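Local coordinates for peptidase S9 prolyl oligopeptidase catalytic domain-containing protein (Pyrococcus horikoshii, PDB 4HXF) that probably hydrolyses peptides as a serine protease of the prolyl oligopeptidase family, working as a hexamer that compartmentalises itself to select substrates, at residues 174-186 and 219-231. Residues are numbered along the deposited sequence; the frame is centred on the assembly and turned at random.
Sequences SSGIWHGDSIVVS and FYAIDSDGERILL
His179 of 174-186 reaches across to Ser224 of 219-231, joining the first hairpins of two successive blades of the beta-propeller. Its ring, carried over by CG anti to the backbone N (chi1 -179°), brings His179 ND1 within 2.6 Å of Ser224 OG; either could donate. Ser224 OG also accepts from Gly226 N at 2.9 Å, closing an ST turn. At the far edge of the ring a water in its plane lies 2.8 Å from His179 NE2 and donates to Glu227 O. Ile229 CG1 makes a CH-pi contact over one face of the His179 ring, 3.7 Å from its centroid. A leucine in place of His179 would probably leave Ser224 OG without its partner across the blades and the water without its NE2 contact. In the turn after Ser224, Asp225 OD1 accepts from the N of Glu227 and of Arg228, while OD2 pairs with the Arg228 guanidinium and takes Gly272 N. Between the blades, Val184 sets CG1 on Ala221 CB and CG2 tip to tip with Ile229 CD1. At the other end a second water bridges Ser175 OG and Ala221 O, and Ala221 N donates almost straight (176°) to Ser186 OG, 3.1 Å away.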
# COMPACT_ATOMS: atom_id res chain seq x y z
N SER A 174 -2.98 10.44 -39.75
CA SER A 174 -1.90 10.28 -40.68
C SER A 174 -1.21 8.98 -40.46
O SER A 174 -1.28 8.32 -39.38
CB SER A 174 -0.93 11.45 -40.65
OG SER A 174 -1.58 12.72 -40.98
N SER A 175 -0.55 8.49 -41.49
CA SER A 175 0.20 7.24 -41.39
C SER A 175 1.57 7.39 -42.08
O SER A 175 1.81 8.32 -42.84
CB SER A 175 -0.59 6.04 -41.94
OG SER A 175 -0.77 6.22 -43.28
N GLY A 176 2.48 6.47 -41.83
CA GLY A 176 3.84 6.51 -42.38
C GLY A 176 4.44 5.18 -42.50
O GLY A 176 4.23 4.37 -41.66
N ILE A 177 5.20 4.99 -43.57
CA ILE A 177 6.01 3.82 -43.82
C ILE A 177 7.42 4.20 -44.22
O ILE A 177 7.65 5.25 -44.84
CB ILE A 177 5.39 2.86 -44.86
CG1 ILE A 177 5.24 3.56 -46.20
CG2 ILE A 177 4.01 2.36 -44.38
CD1 ILE A 177 5.06 2.62 -47.36
N TRP A 178 8.35 3.31 -44.00
CA TRP A 178 9.64 3.45 -44.64
C TRP A 178 9.62 3.24 -46.15
O TRP A 178 8.95 2.36 -46.66
CB TRP A 178 10.66 2.48 -44.07
CG TRP A 178 11.15 2.75 -42.65
CD1 TRP A 178 10.89 2.01 -41.54
CD2 TRP A 178 12.03 3.81 -42.24
NE1 TRP A 178 11.54 2.45 -40.49
CE2 TRP A 178 12.24 3.57 -40.80
CE3 TRP A 178 12.57 4.93 -42.85
CZ2 TRP A 178 12.98 4.40 -40.04
CZ3 TRP A 178 13.40 5.76 -42.08
CH2 TRP A 178 13.57 5.51 -40.69
N HIS A 179 10.45 4.02 -46.84
CA HIS A 179 10.74 3.79 -48.24
C HIS A 179 12.23 4.02 -48.38
O HIS A 179 12.73 5.14 -48.60
CB HIS A 179 9.92 4.71 -49.14
CG HIS A 179 10.18 4.48 -50.63
ND1 HIS A 179 9.93 3.31 -51.23
CD2 HIS A 179 10.64 5.37 -51.64
CE1 HIS A 179 10.32 3.39 -52.53
NE2 HIS A 179 10.73 4.66 -52.78
N GLY A 180 12.97 2.93 -48.18
CA GLY A 180 14.44 3.01 -48.12
C GLY A 180 14.79 3.87 -46.90
O GLY A 180 14.30 3.58 -45.78
N ASP A 181 15.52 4.97 -47.10
CA ASP A 181 15.89 5.93 -46.02
C ASP A 181 14.97 7.14 -45.88
O ASP A 181 15.18 8.02 -45.01
CB ASP A 181 17.35 6.45 -46.18
CG ASP A 181 18.34 5.45 -45.71
OD1 ASP A 181 18.00 4.65 -44.80
OD2 ASP A 181 19.37 5.35 -46.39
N SER A 182 13.90 7.14 -46.69
CA SER A 182 12.82 8.12 -46.55
C SER A 182 11.62 7.56 -45.91
O SER A 182 11.53 6.36 -45.67
CB SER A 182 12.45 8.65 -47.99
OG SER A 182 13.62 9.18 -48.60
N ILE A 183 10.71 8.43 -45.51
CA ILE A 183 9.47 8.02 -44.97
C ILE A 183 8.31 8.55 -45.88
O ILE A 183 8.32 9.72 -46.26
CB ILE A 183 9.25 8.59 -43.55
CG1 ILE A 183 10.37 8.07 -42.59
CG2 ILE A 183 7.89 8.23 -42.98
CD1 ILE A 183 10.39 8.83 -41.27
N VAL A 184 7.41 7.65 -46.28
CA VAL A 184 6.21 8.04 -47.08
C VAL A 184 5.10 8.31 -46.09
O VAL A 184 4.71 7.44 -45.26
CB VAL A 184 5.78 6.97 -48.10
CG1 VAL A 184 4.67 7.50 -48.99
CG2 VAL A 184 6.93 6.57 -48.99
N VAL A 185 4.61 9.52 -46.13
CA VAL A 185 3.66 10.02 -45.17
C VAL A 185 2.32 10.28 -45.80
O VAL A 185 2.27 11.08 -46.74
CB VAL A 185 4.14 11.27 -44.40
CG1 VAL A 185 3.14 11.79 -43.33
CG2 VAL A 185 5.59 10.98 -43.74
N SER A 186 1.25 9.65 -45.33
CA SER A 186 -0.11 9.81 -45.92
C SER A 186 -0.96 10.60 -44.94
O SER A 186 -1.08 10.18 -43.76
CB SER A 186 -0.74 8.44 -46.27
OG SER A 186 0.11 7.69 -47.12
N PHE A 219 -5.88 7.13 -52.55
CA PHE A 219 -5.08 6.03 -52.04
C PHE A 219 -4.08 6.52 -51.05
O PHE A 219 -3.83 7.73 -50.97
CB PHE A 219 -4.41 5.20 -53.12
CG PHE A 219 -3.75 5.93 -54.28
CD1 PHE A 219 -3.89 5.39 -55.58
CD2 PHE A 219 -2.82 6.92 -54.10
CE1 PHE A 219 -3.19 5.97 -56.66
CE2 PHE A 219 -2.15 7.55 -55.19
CZ PHE A 219 -2.34 7.06 -56.43
N TYR A 220 -3.58 5.62 -50.21
CA TYR A 220 -2.50 5.94 -49.27
C TYR A 220 -1.44 4.87 -49.38
O TYR A 220 -1.67 3.79 -49.95
CB TYR A 220 -3.07 6.16 -47.83
CG TYR A 220 -3.74 4.93 -47.26
CD1 TYR A 220 -5.09 4.67 -47.53
CD2 TYR A 220 -3.10 4.09 -46.38
CE1 TYR A 220 -5.79 3.63 -46.96
CE2 TYR A 220 -3.79 2.96 -45.85
CZ TYR A 220 -5.10 2.73 -46.19
OH TYR A 220 -5.85 1.66 -45.68
N ALA A 221 -0.25 5.13 -48.85
CA ALA A 221 0.89 4.19 -49.01
C ALA A 221 0.77 3.10 -47.89
O ALA A 221 0.50 3.38 -46.69
CB ALA A 221 2.23 4.95 -48.92
N ILE A 222 0.88 1.86 -48.28
CA ILE A 222 0.80 0.73 -47.38
C ILE A 222 2.09 -0.08 -47.25
O ILE A 222 2.24 -0.76 -46.20
CB ILE A 222 -0.41 -0.20 -47.73
CG1 ILE A 222 -0.39 -0.76 -49.11
CG2 ILE A 222 -1.74 0.56 -47.36
CD1 ILE A 222 -1.25 -1.99 -49.37
N ASP A 223 2.98 -0.04 -48.26
CA ASP A 223 4.20 -0.83 -48.21
C ASP A 223 5.22 -0.31 -49.20
O ASP A 223 4.90 0.53 -50.01
CB ASP A 223 3.82 -2.33 -48.43
CG ASP A 223 4.85 -3.33 -47.82
OD1 ASP A 223 5.77 -2.88 -47.10
OD2 ASP A 223 4.70 -4.52 -48.13
N SER A 224 6.45 -0.78 -49.08
CA SER A 224 7.52 -0.50 -49.95
C SER A 224 8.50 -1.61 -49.95
O SER A 224 8.74 -2.30 -48.92
CB SER A 224 8.18 0.81 -49.48
OG SER A 224 9.44 1.03 -50.15
N ASP A 225 9.12 -1.81 -51.09
CA ASP A 225 10.29 -2.71 -51.14
C ASP A 225 11.60 -1.95 -51.34
O ASP A 225 12.59 -2.58 -51.75
CB ASP A 225 10.09 -3.72 -52.25
CG ASP A 225 10.11 -3.14 -53.60
OD1 ASP A 225 10.45 -1.99 -53.81
OD2 ASP A 225 9.69 -3.95 -54.49
N GLY A 226 11.59 -0.63 -51.15
CA GLY A 226 12.79 0.22 -51.25
C GLY A 226 12.91 0.88 -52.62
O GLY A 226 13.53 1.93 -52.78
N GLU A 227 12.25 0.29 -53.61
CA GLU A 227 12.24 0.84 -54.98
C GLU A 227 10.84 1.28 -55.42
O GLU A 227 10.65 2.29 -56.07
CB GLU A 227 12.76 -0.24 -55.97
CG GLU A 227 14.23 -0.71 -55.76
CD GLU A 227 15.24 0.44 -55.82
OE1 GLU A 227 15.01 1.41 -56.60
OE2 GLU A 227 16.26 0.40 -55.07
N ARG A 228 9.85 0.49 -55.05
CA ARG A 228 8.50 0.77 -55.42
C ARG A 228 7.64 0.93 -54.15
O ARG A 228 7.78 0.15 -53.17
CB ARG A 228 7.96 -0.45 -56.20
CG ARG A 228 8.50 -0.71 -57.61
CD ARG A 228 8.39 -2.21 -57.92
NE ARG A 228 9.44 -2.98 -57.22
CZ ARG A 228 10.71 -3.15 -57.67
NH1 ARG A 228 11.10 -2.65 -58.81
NH2 ARG A 228 11.59 -3.83 -56.96
N ILE A 229 6.70 1.84 -54.24
CA ILE A 229 5.73 2.05 -53.16
C ILE A 229 4.42 1.37 -53.54
O ILE A 229 3.94 1.53 -54.66
CB ILE A 229 5.46 3.51 -52.90
CG1 ILE A 229 6.76 4.26 -52.56
CG2 ILE A 229 4.36 3.73 -51.81
CD1 ILE A 229 6.67 5.79 -52.49
N LEU A 230 3.83 0.64 -52.58
CA LEU A 230 2.51 0.04 -52.78
C LEU A 230 1.44 0.93 -52.19
O LEU A 230 1.50 1.34 -51.02
CB LEU A 230 2.53 -1.33 -52.06
CG LEU A 230 1.36 -2.28 -52.35
CD1 LEU A 230 1.21 -2.76 -53.83
CD2 LEU A 230 1.39 -3.49 -51.35
N LEU A 231 0.46 1.23 -53.01
CA LEU A 231 -0.61 2.15 -52.73
C LEU A 231 -1.94 1.38 -52.67
O LEU A 231 -2.15 0.46 -53.50
CB LEU A 231 -0.66 3.25 -53.81
CG LEU A 231 0.59 4.17 -53.98
CD1 LEU A 231 0.46 5.00 -55.29
CD2 LEU A 231 0.75 5.08 -52.75
O HOH W 1 0.86 4.42 -44.41
O HOH W 2 11.72 5.22 -55.34